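Local structure of HIAXHD3 (Humicola insolens, 3ZXK) at residues A211-V216 with L233-Q238; A242-A247 with A264-Y269; F385-R390 with V524-F529; D322-T327 with G352-R357. The protein hydrolyses alpha-L-arabinofuranosyl side chains, probably of arabinoxylan, as a family 43 glycoside hydrolase that has served as a scaffold for engineering endo-xylanase activity. All blocks are in the same frame, centred on the assembly; numbering follows the deposited sequence.

Interaction 1 (A211-V216 with L233-Q238); sequences ADAEYV and LVSRIQ. With AHR (alpha-L-arabinofuranose), chain C.
Asp212 and Arg236 close the open end of a short antiparallel pairing with a salt bridge, a compact case of side-chain charge added to a backbone bond between the same two residues. The aspartate CB lies 3.9 Å from Arg236 CG, with the ring of Phe246 packed against it as well. With CG set between the backbone N and the carbonyl carbon (chi1 64°), the carboxylate reaches the arginine, whose CG is 3.4 Å from OD2. That oxygen takes NH1 of Arg236 at 2.9 Å on its anti lone pair, lying in the guanidinium plane although the two flat groups stand 76° apart. The other oxygen, OD1, is salt-bridged to Arg209. The arginine chain bends at chi3 to bring NH1 back to OD2, and Arg236 N also bonds Asp212 O at 2.8 Å. Farther along, in this blade of the five-bladed propeller, Leu233 and Val234 both face Glu214 in a classic beta bulge, and Glu214 O accepts Leu233 N at 2.8 Å and Val234 N at 3.1 Å. Glu214 and Val234 point to the same face, where Glu214 CB packs 3.8 Å from Val234 CG2. Ser235, on the face it shares with Ala213, joins Tyr215 OH through a water; that hydroxyl also bonds Gln189. Between Arg236 at OD2 and Arg209 at OD1, the carboxylate is probably favoured as the anion and limited in its rotation.

Interaction 2 (A242-A247 with A264-Y269); sequences ANAGFA and AFMDAY. With AHR (alpha-L-arabinofuranose), chain C.
Around the meeting of Ala244 with Ala268, the flat groups turn to the bound arabinofuranose. The Phe265 ring offers its edge, with O3 of the sugar in plane and 3.8 Å from CE1, and it meets the His248 ring at about 60°. The Tyr269 ring lies obliquely by sugar C5, its OH bonded to Phe505 O, while the Phe246 ring packs on Arg236. This is the sugar pocket of a five-bladed beta-propeller, where the loop 242-247 runs beside the end of strand 260-267. There the chain bends through inverse gamma turns centred on Asp267 and Ala268. The Asp267 carboxylate takes the sugar with both oxygens, OD1 from O3 at 2.6 Å and OD2 from O5 at 2.7 Å. A water links OD2 to Phe246 N. Were Asp267 an alanine, both sugar hydroxyls would probably lose these acceptors and the water one of its two partners. Behind the pocket, Met266 in one of its two conformers bends at chi2 and chi3, bringing SD to Ala247 CB. Ala244 CB rests 3.9 Å from Ala268 CB, and Ala247 CA points its hydrogen at Phe265 O, 3.4 Å away.

Interaction 3 (F385-R390 with V524-F529); sequences FRLDVR and VKVKGF
Phe385 and Phe529 supply the aromatic part of this contact between neighbouring antiparallel strands of a concanavalin-like beta-sandwich. The edge of Phe529 meets the face of Phe385, planes at 56°, with Phe529 CD1 standing over the ring centre and 3.5 Å from Phe385 CZ. Trp333 is a further edge-to-face partner of Phe529. Apolar contact continues on this face with Leu387 CD2, 4.2 Å from Val524 CG2.

Backbone bonding slips by one residue at a classic beta bulge, Lys527 and Gly528 both facing Arg386. Arg386 O takes Lys527 N at 2.7 Å, and Gly528 N only weakly. Beyond the bulge, Asp388 and Lys525 exchange two backbone bonds.

The charges gather on the other face. Arg386 NE and Lys527 NZ share the carboxylate of Asp456. Arg390 grips Asp388 side-on, NE to OD1 at 3.0 Å and NH2 to OD2 at 2.8 Å, the carboxylate being set there by CG anti to the backbone N (chi1 175°); OD1 also accepts Arg390 N, an Asx turn. A water bridges OD2 to Lys525 NZ. An asparagine in place of Asp388 would probably lose the charge that mates with Arg390 and loosen its guanidinium. So gripped, this buried carboxylate is probably stabilised as an anion.

Interaction 4 (D322-T327 with G352-R357); sequences DEFRGT and GGLILR
Phe324 and Leu354 form the tight, apolar half of this contact. Leu354 CB sits over one face of the ring, offset toward the rim and 4.0 Å from Phe324 CG, a CH-pi contact 20° off the ring normal; the ring is carried there by CG standing anti to the carbonyl carbon (chi1 -66°). The opposite face has Asp322 OD1 above it, also toward the rim. That oxygen accepts Phe324 N at 2.8 Å, so the Asx turn that shapes the loop also brings a carboxylate over the far face of the ring. Beyond the two segments the phenylalanine reaches Trp333, Leu346, Leu372 and Val526.

Backbone packing is equally close. Gly353 N bonds Phe324 O at 2.9 Å, reaching it from above the carbonyl plane, with a weak second bond to Glu323 O at 3.2 Å. Gly352 allows the close approach, since a side chain on it would run into the carbonyl oxygens of Glu323 and Phe324; Gly353 is called for by its own backbone angles. The loop 322-327 thus lies against the start of strand 354-357, near one border of a sheet in the concanavalin-like beta-sandwich.

Toward solvent the contact thins. Arg325 comes near mainly through its backbone, CA 4.2 Å from Gly352 CA. Its side chain turns to its own segment, where NH2 meets Glu323 OE1 at 2.9 Å in a salt bridge, nearly straight at 174° but above the carboxylate plane.

How the interactions relate
Interactions 1 and 2 touch each other in the catalytic propeller and meet the same arabinofuranose; Phe246 of interaction 2 packs against Asp212 and Arg236 of interaction 1. Interaction 1 is a strand pairing with a charged end, whereas interaction 2 sets a loop beside a strand end and spends its carboxylate on the sugar. Interactions 3 and 4 lie about 35 Å or more, centre to centre, from both, in the concanavalin-like domain. They share a sheet, and probable backbone bonds join Val526 to Leu354 and Phe529 to Asp322. All four are mainly buried, with exposed residues at Ser235 and Arg236 in 1 and Arg325 in 4. Interaction 3 adds a bulged ladder and a charge cluster; 4 relies on glycines.

Interaction 1 (A211-V216 with L233-Q238)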
loop_
_atom_site.group_PDB
_atom_site.type_symbol
_atom_site.label_atom_id
_atom_site.label_comp_id
_atom_site.label_asym_id
_atom_site.label_seq_id
_atom_site.Cartn_x
_atom_site.Cartn_y
_atom_site.Cartn_z
ATOM N N ALA A 211 -15.295 -1.144 -12.094
ATOM C CA ALA A 211 -13.899 -0.714 -11.898
ATOM C C ALA A 211 -13.370 -0.074 -13.166
ATOM O O ALA A 211 -12.194 -0.236 -13.503
ATOM C CB ALA A 211 -13.014 -1.891 -11.535
ATOM N N ASP A 212 -14.221 0.625 -13.904
ATOM C CA ASP A 212 -13.836 0.997 -15.260
ATOM C C ASP A 212 -14.055 2.456 -15.637
ATOM O O ASP A 212 -13.736 2.828 -16.762
ATOM C CB ASP A 212 -14.537 0.073 -16.278
ATOM C CG ASP A 212 -16.053 0.211 -16.270
ATOM O OD1 ASP A 212 -16.632 0.861 -15.367
ATOM O OD2 ASP A 212 -16.681 -0.332 -17.207
ATOM N N ALA A 213 -14.585 3.267 -14.728
ATOM C CA ALA A 213 -14.900 4.663 -15.064
ATOM C C ALA A 213 -14.692 5.577 -13.897
ATOM O O ALA A 213 -14.761 5.139 -12.738
ATOM C CB ALA A 213 -16.342 4.842 -15.609
ATOM N N GLU A 214 -14.418 6.838 -14.217
ATOM C CA GLU A 214 -14.355 7.919 -13.239
ATOM C C GLU A 214 -15.292 9.037 -13.717
ATOM O O GLU A 214 -15.259 9.394 -14.896
ATOM C CB GLU A 214 -12.938 8.454 -13.114
ATOM C CG GLU A 214 -12.754 9.447 -11.962
ATOM C CD GLU A 214 -12.614 8.754 -10.594
ATOM O OE1 GLU A 214 -12.669 7.508 -10.531
ATOM O OE2 GLU A 214 -12.471 9.461 -9.571
ATOM N N TYR A 215 -16.124 9.541 -12.804
ATOM C CA TYR A 215 -16.982 10.685 -13.077
ATOM C C TYR A 215 -16.511 11.884 -12.295
ATOM O O TYR A 215 -15.948 11.755 -11.211
ATOM C CB TYR A 215 -18.458 10.370 -12.775
ATOM C CG TYR A 215 -18.999 9.143 -13.498
ATOM C CD1 TYR A 215 -18.726 8.917 -14.847
ATOM C CD2 TYR A 215 -19.792 8.221 -12.831
ATOM C CE1 TYR A 215 -19.225 7.799 -15.509
ATOM C CE2 TYR A 215 -20.302 7.105 -13.476
ATOM C CZ TYR A 215 -20.018 6.901 -14.821
ATOM O OH TYR A 215 -20.504 5.791 -15.480
ATOM N N VAL A 216 -16.685 13.054 -12.881
ATOM C CA VAL A 216 -16.473 14.290 -12.148
ATOM C C VAL A 216 -17.827 14.881 -11.819
ATOM O O VAL A 216 -18.672 15.045 -12.702
ATOM C CB VAL A 216 -15.501 15.285 -12.857
ATOM C CG1 VAL A 216 -15.819 15.474 -14.336
ATOM C CG2 VAL A 216 -15.491 16.625 -12.105
ATOM N N LEU A 233 -15.226 11.579 -16.717
ATOM C CA LEU A 233 -13.810 11.930 -16.845
ATOM C C LEU A 233 -13.091 10.862 -17.687
ATOM O O LEU A 233 -12.380 11.176 -18.659
ATOM C CB LEU A 233 -13.176 12.087 -15.454
ATOM C CG LEU A 233 -11.746 12.612 -15.388
ATOM C CD1 LEU A 233 -11.625 13.998 -16.009
ATOM C CD2 LEU A 233 -11.301 12.619 -13.935
ATOM N N VAL A 234 -13.259 9.604 -17.316
ATOM C CA VAL A 234 -12.821 8.508 -18.178
ATOM C C VAL A 234 -13.847 7.401 -18.105
ATOM O O VAL A 234 -14.474 7.177 -17.061
ATOM C CB VAL A 234 -11.438 7.904 -17.825
ATOM C CG1 VAL A 234 -10.298 8.896 -18.038
ATOM C CG2 VAL A 234 -11.445 7.262 -16.439
ATOM N N SER A 235 -14.005 6.673 -19.199
ATOM C CA SER A 235 -14.853 5.481 -19.150
ATOM C C SER A 235 -14.287 4.461 -20.092
ATOM O O SER A 235 -14.253 4.681 -21.322
ATOM C CB SER A 235 -16.299 5.815 -19.506
ATOM O OG SER A 235 -17.115 4.653 -19.423
ATOM N N ARG A 236 -13.802 3.370 -19.504
ATOM C CA ARG A 236 -13.196 2.257 -20.246
ATOM C C ARG A 236 -12.132 2.788 -21.206
ATOM O O ARG A 236 -12.048 2.351 -22.352
ATOM C CB ARG A 236 -14.274 1.451 -20.987
ATOM C CG ARG A 236 -15.329 0.868 -20.037
ATOM C CD ARG A 236 -16.337 -0.061 -20.727
ATOM N NE ARG A 236 -15.708 -1.312 -21.158
ATOM C CZ ARG A 236 -15.493 -2.366 -20.377
ATOM N NH1 ARG A 236 -15.848 -2.345 -19.092
ATOM N NH2 ARG A 236 -14.900 -3.447 -20.887
ATOM N N ILE A 237 -11.333 3.754 -20.739
ATOM C CA ILE A 237 -10.217 4.288 -21.543
ATOM C C ILE A 237 -9.137 3.209 -21.750
ATOM O O ILE A 237 -8.873 2.411 -20.861
ATOM C CB ILE A 237 -9.614 5.564 -20.913
ATOM C CG1 ILE A 237 -8.854 6.394 -21.961
ATOM C CG2 ILE A 237 -8.762 5.229 -19.686
ATOM C CD1 ILE A 237 -8.450 7.769 -21.452
ATOM N N GLN A 238 -8.548 3.167 -22.944
ATOM C CA GLN A 238 -7.456 2.238 -23.226
ATOM C C GLN A 238 -6.109 2.844 -22.829
ATOM O O GLN A 238 -5.944 4.061 -22.906
ATOM C CB GLN A 238 -7.461 1.826 -24.707
ATOM C CG GLN A 238 -8.665 0.989 -25.120
ATOM C CD GLN A 238 -8.694 -0.388 -24.459
ATOM O OE1 GLN A 238 -7.659 -1.054 -24.327
ATOM N NE2 GLN A 238 -9.887 -0.830 -24.049
HETATM O O5 AHR C . -11.092 -4.630 -10.453
HETATM C C5 AHR C . -10.583 -4.848 -9.122
HETATM C C4 AHR C . -11.095 -3.802 -8.126
HETATM O O4 AHR C . -12.519 -3.825 -8.062
HETATM C C3 AHR C . -10.809 -2.339 -8.447
HETATM O O3 AHR C . -9.502 -1.931 -8.072
HETATM C C2 AHR C . -11.825 -1.574 -7.643
HETATM O O2 AHR C . -12.262 -0.382 -8.323
HETATM C C1 AHR C . -12.972 -2.560 -7.547
HETATM O O HOH W 1 -11.261 3.984 -17.612
HETATM O O HOH W 2 -19.455 5.134 -17.935
#

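Interaction 2 (A242-A247 with A264-Y269)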
loop_
_atom_site.group_PDB
_atom_site.type_symbol
_atom_site.label_atom_id
_atom_site.label_comp_id
_atom_site.label_asym_id
_atom_site.label_seq_id
_atom_site.Cartn_x
_atom_site.Cartn_y
_atom_site.Cartn_z
ATOM N N ALA A 242 -1.072 -2.655 -20.703
ATOM C CA ALA A 242 -1.932 -3.784 -21.074
ATOM C C ALA A 242 -2.203 -4.706 -19.878
ATOM O O ALA A 242 -1.391 -4.797 -18.942
ATOM C CB ALA A 242 -1.306 -4.586 -22.218
ATOM N N ASN A 243 -3.327 -5.424 -19.928
ATOM C CA ASN A 243 -3.620 -6.512 -18.972
ATOM C C ASN A 243 -3.648 -6.049 -17.543
ATOM O O ASN A 243 -3.249 -6.784 -16.652
ATOM C CB ASN A 243 -2.654 -7.705 -19.137
ATOM C CG ASN A 243 -2.523 -8.133 -20.566
ATOM O OD1 ASN A 243 -1.412 -8.270 -21.106
ATOM N ND2 ASN A 243 -3.645 -8.344 -21.197
ATOM N N ALA A 244 -4.173 -4.834 -17.341
ATOM C CA ALA A 244 -4.146 -4.184 -16.020
ATOM C C ALA A 244 -5.463 -3.463 -15.759
ATOM O O ALA A 244 -5.528 -2.446 -15.073
ATOM C CB ALA A 244 -2.958 -3.232 -15.928
ATOM N N GLY A 245 -6.543 -4.030 -16.294
ATOM C CA GLY A 245 -7.851 -3.394 -16.171
ATOM C C GLY A 245 -7.863 -1.996 -16.757
ATOM O O GLY A 245 -7.171 -1.697 -17.751
ATOM N N PHE A 246 -8.616 -1.124 -16.100
ATOM C CA PHE A 246 -8.794 0.241 -16.547
ATOM C C PHE A 246 -8.337 1.221 -15.507
ATOM O O PHE A 246 -8.513 0.990 -14.299
ATOM C CB PHE A 246 -10.278 0.527 -16.776
ATOM C CG PHE A 246 -10.881 -0.299 -17.843
ATOM C CD1 PHE A 246 -10.717 0.070 -19.176
ATOM C CD2 PHE A 246 -11.560 -1.475 -17.539
ATOM C CE1 PHE A 246 -11.253 -0.712 -20.200
ATOM C CE2 PHE A 246 -12.119 -2.250 -18.559
ATOM C CZ PHE A 246 -11.950 -1.871 -19.890
ATOM N N ALA A 247 -7.750 2.311 -15.987
ATOM C CA ALA A 247 -7.435 3.481 -15.160
ATOM C C ALA A 247 -8.707 4.029 -14.547
ATOM O O ALA A 247 -9.669 4.324 -15.263
ATOM C CB ALA A 247 -6.742 4.551 -16.016
ATOM N N ALA A 264 -4.562 8.320 -11.450
ATOM C CA ALA A 264 -5.517 7.200 -11.290
ATOM C C ALA A 264 -4.731 5.944 -10.947
ATOM O O ALA A 264 -3.495 5.999 -10.864
ATOM C CB ALA A 264 -6.337 6.982 -12.572
ATOM N N PHE A 265 -5.386 4.800 -10.741
ATOM C CA PHE A 265 -4.579 3.587 -10.715
ATOM C C PHE A 265 -5.146 2.530 -11.630
ATOM O O PHE A 265 -6.321 2.605 -12.047
ATOM C CB PHE A 265 -4.372 3.023 -9.275
ATOM C CG PHE A 265 -5.649 2.777 -8.538
ATOM C CD1 PHE A 265 -6.358 1.588 -8.734
ATOM C CD2 PHE A 265 -6.151 3.735 -7.647
ATOM C CE1 PHE A 265 -7.551 1.354 -8.052
ATOM C CE2 PHE A 265 -7.322 3.496 -6.961
ATOM C CZ PHE A 265 -8.020 2.313 -7.156
ATOM N N MET A 266 -4.285 1.557 -11.944
ATOM C CA MET A 266 -4.581 0.408 -12.798
ATOM C C MET A 266 -4.714 -0.842 -11.928
ATOM O O MET A 266 -3.994 -0.962 -10.923
ATOM C CB MET A 266 -3.408 0.162 -13.758
ATOM C CG MET A 266 -3.019 1.337 -14.646
ATOM S SD MET A 266 -4.302 1.837 -15.821
ATOM C CE MET A 266 -4.559 0.352 -16.801
ATOM N N ASP A 267 -5.551 -1.789 -12.356
ATOM C CA ASP A 267 -5.634 -3.135 -11.747
ATOM C C ASP A 267 -4.542 -4.084 -12.287
ATOM O O ASP A 267 -4.814 -5.059 -12.988
ATOM C CB ASP A 267 -7.048 -3.742 -11.878
ATOM C CG ASP A 267 -8.093 -3.011 -11.020
ATOM O OD1 ASP A 267 -7.742 -2.531 -9.928
ATOM O OD2 ASP A 267 -9.275 -2.917 -11.446
ATOM N N ALA A 268 -3.292 -3.786 -11.953
ATOM C CA ALA A 268 -2.145 -4.482 -12.517
ATOM C C ALA A 268 -1.789 -5.758 -11.747
ATOM O O ALA A 268 -0.615 -6.000 -11.449
ATOM C CB ALA A 268 -0.958 -3.526 -12.565
ATOM N N TYR A 269 -2.804 -6.580 -11.440
ATOM C CA TYR A 269 -2.607 -7.887 -10.821
ATOM C C TYR A 269 -1.784 -8.755 -11.782
ATOM O O TYR A 269 -1.953 -8.647 -13.011
ATOM C CB TYR A 269 -3.953 -8.508 -10.484
ATOM C CG TYR A 269 -4.638 -7.699 -9.409
ATOM C CD1 TYR A 269 -4.158 -7.712 -8.105
ATOM C CD2 TYR A 269 -5.715 -6.859 -9.700
ATOM C CE1 TYR A 269 -4.747 -6.934 -7.114
ATOM C CE2 TYR A 269 -6.307 -6.090 -8.709
ATOM C CZ TYR A 269 -5.817 -6.138 -7.410
ATOM O OH TYR A 269 -6.410 -5.363 -6.418
HETATM O O5 AHR C . -11.092 -4.630 -10.453
HETATM C C5 AHR C . -10.583 -4.848 -9.122
HETATM C C4 AHR C . -11.095 -3.802 -8.126
HETATM O O4 AHR C . -12.519 -3.825 -8.062
HETATM C C3 AHR C . -10.809 -2.339 -8.447
HETATM O O3 AHR C . -9.502 -1.931 -8.072
HETATM C C2 AHR C . -11.825 -1.574 -7.643
HETATM O O2 AHR C . -12.262 -0.382 -8.323
HETATM C C1 AHR C . -12.972 -2.560 -7.547
HETATM O O HOH W 3 -10.186 -2.103 -13.935
#

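Interaction 3 (F385-R390 with V524-F529)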
loop_
_atom_site.group_PDB
_atom_site.type_symbol
_atom_site.label_atom_id
_atom_site.label_comp_id
_atom_site.label_asym_id
_atom_site.label_seq_id
_atom_site.Cartn_x
_atom_site.Cartn_y
_atom_site.Cartn_z
ATOM N N PHE A 385 16.774 -12.110 1.050
ATOM C CA PHE A 385 16.920 -11.998 2.498
ATOM C C PHE A 385 18.170 -12.735 2.950
ATOM O O PHE A 385 18.431 -13.863 2.513
ATOM C CB PHE A 385 15.711 -12.601 3.207
ATOM C CG PHE A 385 14.445 -11.794 3.078
ATOM C CD1 PHE A 385 14.166 -10.756 3.981
ATOM C CD2 PHE A 385 13.526 -12.080 2.065
ATOM C CE1 PHE A 385 12.981 -10.041 3.870
ATOM C CE2 PHE A 385 12.347 -11.368 1.966
ATOM C CZ PHE A 385 12.071 -10.351 2.862
ATOM N N ARG A 386 18.930 -12.112 3.841
ATOM C CA ARG A 386 20.140 -12.697 4.403
ATOM C C ARG A 386 19.876 -12.926 5.900
ATOM O O ARG A 386 19.506 -11.985 6.611
ATOM C CB ARG A 386 21.319 -11.747 4.163
ATOM C CG ARG A 386 22.659 -12.289 4.615
ATOM C CD ARG A 386 23.711 -11.205 4.610
ATOM N NE ARG A 386 25.009 -11.737 4.982
ATOM C CZ ARG A 386 26.131 -11.037 4.916
ATOM N NH1 ARG A 386 26.112 -9.778 4.484
ATOM N NH2 ARG A 386 27.274 -11.599 5.269
ATOM N N LEU A 387 20.000 -14.176 6.352
ATOM C CA LEU A 387 19.621 -14.568 7.726
ATOM C C LEU A 387 20.700 -15.312 8.467
ATOM O O LEU A 387 21.526 -16.003 7.852
ATOM C CB LEU A 387 18.346 -15.416 7.739
ATOM C CG LEU A 387 17.095 -14.756 7.154
ATOM C CD1 LEU A 387 16.934 -15.136 5.693
ATOM C CD2 LEU A 387 15.896 -15.178 7.974
ATOM N N ASP A 388 20.712 -15.146 9.786
ATOM C CA ASP A 388 21.426 -16.058 10.682
ATOM C C ASP A 388 20.354 -16.882 11.439
ATOM O O ASP A 388 19.565 -16.317 12.203
ATOM C CB ASP A 388 22.286 -15.244 11.646
ATOM C CG ASP A 388 22.992 -16.079 12.726
ATOM O OD1 ASP A 388 22.722 -17.297 12.904
ATOM O OD2 ASP A 388 23.820 -15.470 13.447
ATOM N N VAL A 389 20.307 -18.193 11.217
ATOM C CA VAL A 389 19.211 -18.998 11.769
ATOM C C VAL A 389 19.662 -19.974 12.869
ATOM O O VAL A 389 18.945 -20.919 13.221
ATOM C CB VAL A 389 18.428 -19.775 10.673
ATOM C CG1 VAL A 389 17.836 -18.812 9.634
ATOM C CG2 VAL A 389 19.307 -20.822 10.015
ATOM N N ARG A 390 20.842 -19.725 13.441
ATOM C CA ARG A 390 21.369 -20.594 14.501
ATOM C C ARG A 390 20.448 -20.685 15.710
ATOM O O ARG A 390 20.436 -21.712 16.405
ATOM C CB ARG A 390 22.773 -20.219 14.925
ATOM C CG ARG A 390 23.805 -20.480 13.839
ATOM C CD ARG A 390 25.137 -19.880 14.205
ATOM N NE ARG A 390 24.974 -18.455 14.499
ATOM C CZ ARG A 390 25.871 -17.720 15.152
ATOM N NH1 ARG A 390 26.995 -18.276 15.575
ATOM N NH2 ARG A 390 25.653 -16.431 15.375
ATOM N N VAL A 524 15.490 -15.966 14.916
ATOM C CA VAL A 524 16.397 -15.777 13.829
ATOM C C VAL A 524 16.794 -14.317 13.764
ATOM O O VAL A 524 16.110 -13.447 14.307
ATOM C CB VAL A 524 15.795 -16.260 12.479
ATOM C CG1 VAL A 524 15.357 -17.727 12.561
ATOM C CG2 VAL A 524 14.669 -15.364 12.022
ATOM N N LYS A 525 17.892 -14.044 13.057
ATOM C CA LYS A 525 18.312 -12.684 12.832
ATOM C C LYS A 525 18.249 -12.433 11.330
ATOM O O LYS A 525 18.863 -13.179 10.544
ATOM C CB LYS A 525 19.755 -12.469 13.344
ATOM C CG LYS A 525 20.281 -11.033 13.121
ATOM C CD LYS A 525 21.588 -10.744 13.857
ATOM C CE LYS A 525 22.751 -11.570 13.352
ATOM N NZ LYS A 525 23.991 -11.202 14.089
ATOM N N VAL A 526 17.531 -11.394 10.942
ATOM C CA VAL A 526 17.522 -10.963 9.557
ATOM C C VAL A 526 18.614 -9.923 9.406
ATOM O O VAL A 526 18.534 -8.834 9.981
ATOM C CB VAL A 526 16.150 -10.396 9.150
ATOM C CG1 VAL A 526 16.074 -10.304 7.648
ATOM C CG2 VAL A 526 15.036 -11.301 9.670
ATOM N N LYS A 527 19.668 -10.270 8.683
ATOM C CA LYS A 527 20.792 -9.365 8.541
ATOM C C LYS A 527 20.554 -8.330 7.472
ATOM O O LYS A 527 21.024 -7.207 7.588
ATOM C CB LYS A 527 22.078 -10.109 8.213
ATOM C CG LYS A 527 22.476 -11.157 9.244
ATOM C CD LYS A 527 23.857 -11.650 8.862
ATOM C CE LYS A 527 24.063 -13.087 9.263
ATOM N NZ LYS A 527 25.319 -13.562 8.623
ATOM N N GLY A 528 19.809 -8.666 6.431
ATOM C CA GLY A 528 19.673 -7.732 5.338
ATOM C C GLY A 528 18.615 -8.150 4.353
ATOM O O GLY A 528 18.198 -9.302 4.299
ATOM N N PHE A 529 18.210 -7.186 3.536
ATOM C CA PHE A 529 17.289 -7.440 2.430
ATOM C C PHE A 529 17.761 -6.569 1.268
ATOM O O PHE A 529 18.115 -5.393 1.453
ATOM C CB PHE A 529 15.845 -7.030 2.754
ATOM C CG PHE A 529 14.927 -7.095 1.536
ATOM C CD1 PHE A 529 14.358 -8.312 1.110
ATOM C CD2 PHE A 529 14.719 -5.966 0.755
ATOM C CE1 PHE A 529 13.518 -8.360 -0.027
ATOM C CE2 PHE A 529 13.905 -6.025 -0.393
ATOM C CZ PHE A 529 13.326 -7.219 -0.793
HETATM O O HOH W 4 25.285 -13.295 12.893
#

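Interaction 4 (D322-T327 with G352-R357)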
loop_
_atom_site.group_PDB
_atom_site.type_symbol
_atom_site.label_atom_id
_atom_site.label_comp_id
_atom_site.label_asym_id
_atom_site.label_seq_id
_atom_site.Cartn_x
_atom_site.Cartn_y
_atom_site.Cartn_z
ATOM N N ASP A 322 19.109 -2.887 2.564
ATOM C CA ASP A 322 18.628 -2.555 3.896
ATOM C C ASP A 322 19.201 -3.548 4.880
ATOM O O ASP A 322 18.869 -4.734 4.858
ATOM C CB ASP A 322 17.087 -2.580 3.926
ATOM C CG ASP A 322 16.514 -1.995 5.220
ATOM O OD1 ASP A 322 17.259 -1.889 6.240
ATOM O OD2 ASP A 322 15.322 -1.653 5.206
ATOM N N GLU A 323 20.091 -3.044 5.727
ATOM C CA GLU A 323 20.722 -3.885 6.744
ATOM C C GLU A 323 20.131 -3.676 8.141
ATOM O O GLU A 323 20.744 -4.044 9.141
ATOM C CB GLU A 323 22.250 -3.749 6.725
ATOM C CG GLU A 323 22.826 -4.455 5.495
ATOM C CD GLU A 323 24.326 -4.321 5.350
ATOM O OE1 GLU A 323 24.855 -3.190 5.444
ATOM O OE2 GLU A 323 24.984 -5.358 5.115
ATOM N N PHE A 324 18.928 -3.097 8.193
ATOM C CA PHE A 324 18.150 -2.971 9.430
ATOM C C PHE A 324 18.953 -2.253 10.496
ATOM O O PHE A 324 19.095 -2.717 11.637
ATOM C CB PHE A 324 17.665 -4.346 9.927
ATOM C CG PHE A 324 16.676 -4.999 8.992
ATOM C CD1 PHE A 324 15.360 -4.516 8.878
ATOM C CD2 PHE A 324 17.060 -6.076 8.191
ATOM C CE1 PHE A 324 14.446 -5.112 8.004
ATOM C CE2 PHE A 324 16.148 -6.668 7.310
ATOM C CZ PHE A 324 14.845 -6.185 7.217
ATOM N N ARG A 325 19.454 -1.091 10.102
ATOM C CA ARG A 325 20.248 -0.236 10.977
ATOM C C ARG A 325 19.378 0.794 11.670
ATOM O O ARG A 325 18.284 1.076 11.217
ATOM C CB ARG A 325 21.327 0.461 10.155
ATOM C CG ARG A 325 22.318 -0.517 9.555
ATOM C CD ARG A 325 23.369 0.199 8.719
ATOM N NE ARG A 325 24.225 -0.771 8.050
ATOM C CZ ARG A 325 25.469 -1.049 8.416
ATOM N NH1 ARG A 325 26.027 -0.413 9.437
ATOM N NH2 ARG A 325 26.164 -1.954 7.753
ATOM N N GLY A 326 19.866 1.336 12.781
ATOM C CA GLY A 326 19.153 2.399 13.494
ATOM C C GLY A 326 17.999 1.886 14.331
ATOM O O GLY A 326 17.930 0.693 14.650
ATOM N N THR A 327 17.073 2.780 14.673
ATOM C CA THR A 327 16.066 2.484 15.688
ATOM C C THR A 327 14.680 2.163 15.125
ATOM O O THR A 327 13.813 1.648 15.846
ATOM C CB THR A 327 15.950 3.646 16.696
ATOM O OG1 THR A 327 15.693 4.869 15.991
ATOM C CG2 THR A 327 17.253 3.805 17.480
ATOM N N GLY A 352 23.604 -3.375 12.894
ATOM C CA GLY A 352 22.145 -3.457 12.824
ATOM C C GLY A 352 21.686 -4.907 12.863
ATOM O O GLY A 352 22.311 -5.764 13.492
ATOM N N GLY A 353 20.600 -5.179 12.158
ATOM C CA GLY A 353 19.986 -6.493 12.185
ATOM C C GLY A 353 18.659 -6.485 12.916
ATOM O O GLY A 353 18.445 -5.721 13.859
ATOM N N LEU A 354 17.763 -7.330 12.421
ATOM C CA LEU A 354 16.454 -7.510 12.996
ATOM C C LEU A 354 16.334 -8.898 13.640
ATOM O O LEU A 354 16.520 -9.919 12.970
ATOM C CB LEU A 354 15.387 -7.373 11.889
ATOM C CG LEU A 354 13.922 -7.783 12.215
ATOM C CD1 LEU A 354 13.327 -6.829 13.260
ATOM C CD2 LEU A 354 13.043 -7.819 10.965
ATOM N N ILE A 355 16.034 -8.950 14.937
ATOM C CA ILE A 355 15.740 -10.231 15.602
ATOM C C ILE A 355 14.250 -10.503 15.545
ATOM O O ILE A 355 13.431 -9.661 15.949
ATOM C CB ILE A 355 16.180 -10.208 17.085
ATOM C CG1 ILE A 355 17.682 -9.919 17.181
ATOM C CG2 ILE A 355 15.748 -11.485 17.813
ATOM C CD1 ILE A 355 18.541 -11.109 16.842
ATOM N N LEU A 356 13.888 -11.641 14.950
ATOM C CA LEU A 356 12.508 -12.140 14.975
ATOM C C LEU A 356 12.463 -13.349 15.904
ATOM O O LEU A 356 13.008 -14.438 15.559
ATOM C CB LEU A 356 12.057 -12.556 13.573
ATOM C CG LEU A 356 11.945 -11.487 12.481
ATOM C CD1 LEU A 356 11.541 -12.107 11.131
ATOM C CD2 LEU A 356 10.909 -10.457 12.903
ATOM N N ARG A 357 11.904 -13.177 17.107
ATOM C CA ARG A 357 11.618 -14.317 17.978
ATOM C C ARG A 357 10.300 -14.936 17.586
ATOM O O ARG A 357 9.363 -14.213 17.283
ATOM C CB ARG A 357 11.556 -13.887 19.445
ATOM C CG ARG A 357 12.889 -13.323 19.938
ATOM C CD ARG A 357 12.892 -13.078 21.424
ATOM N NE ARG A 357 14.265 -12.895 21.906
ATOM C CZ ARG A 357 14.565 -12.461 23.119
ATOM N NH1 ARG A 357 13.591 -12.122 23.977
ATOM N NH2 ARG A 357 15.844 -12.330 23.446
#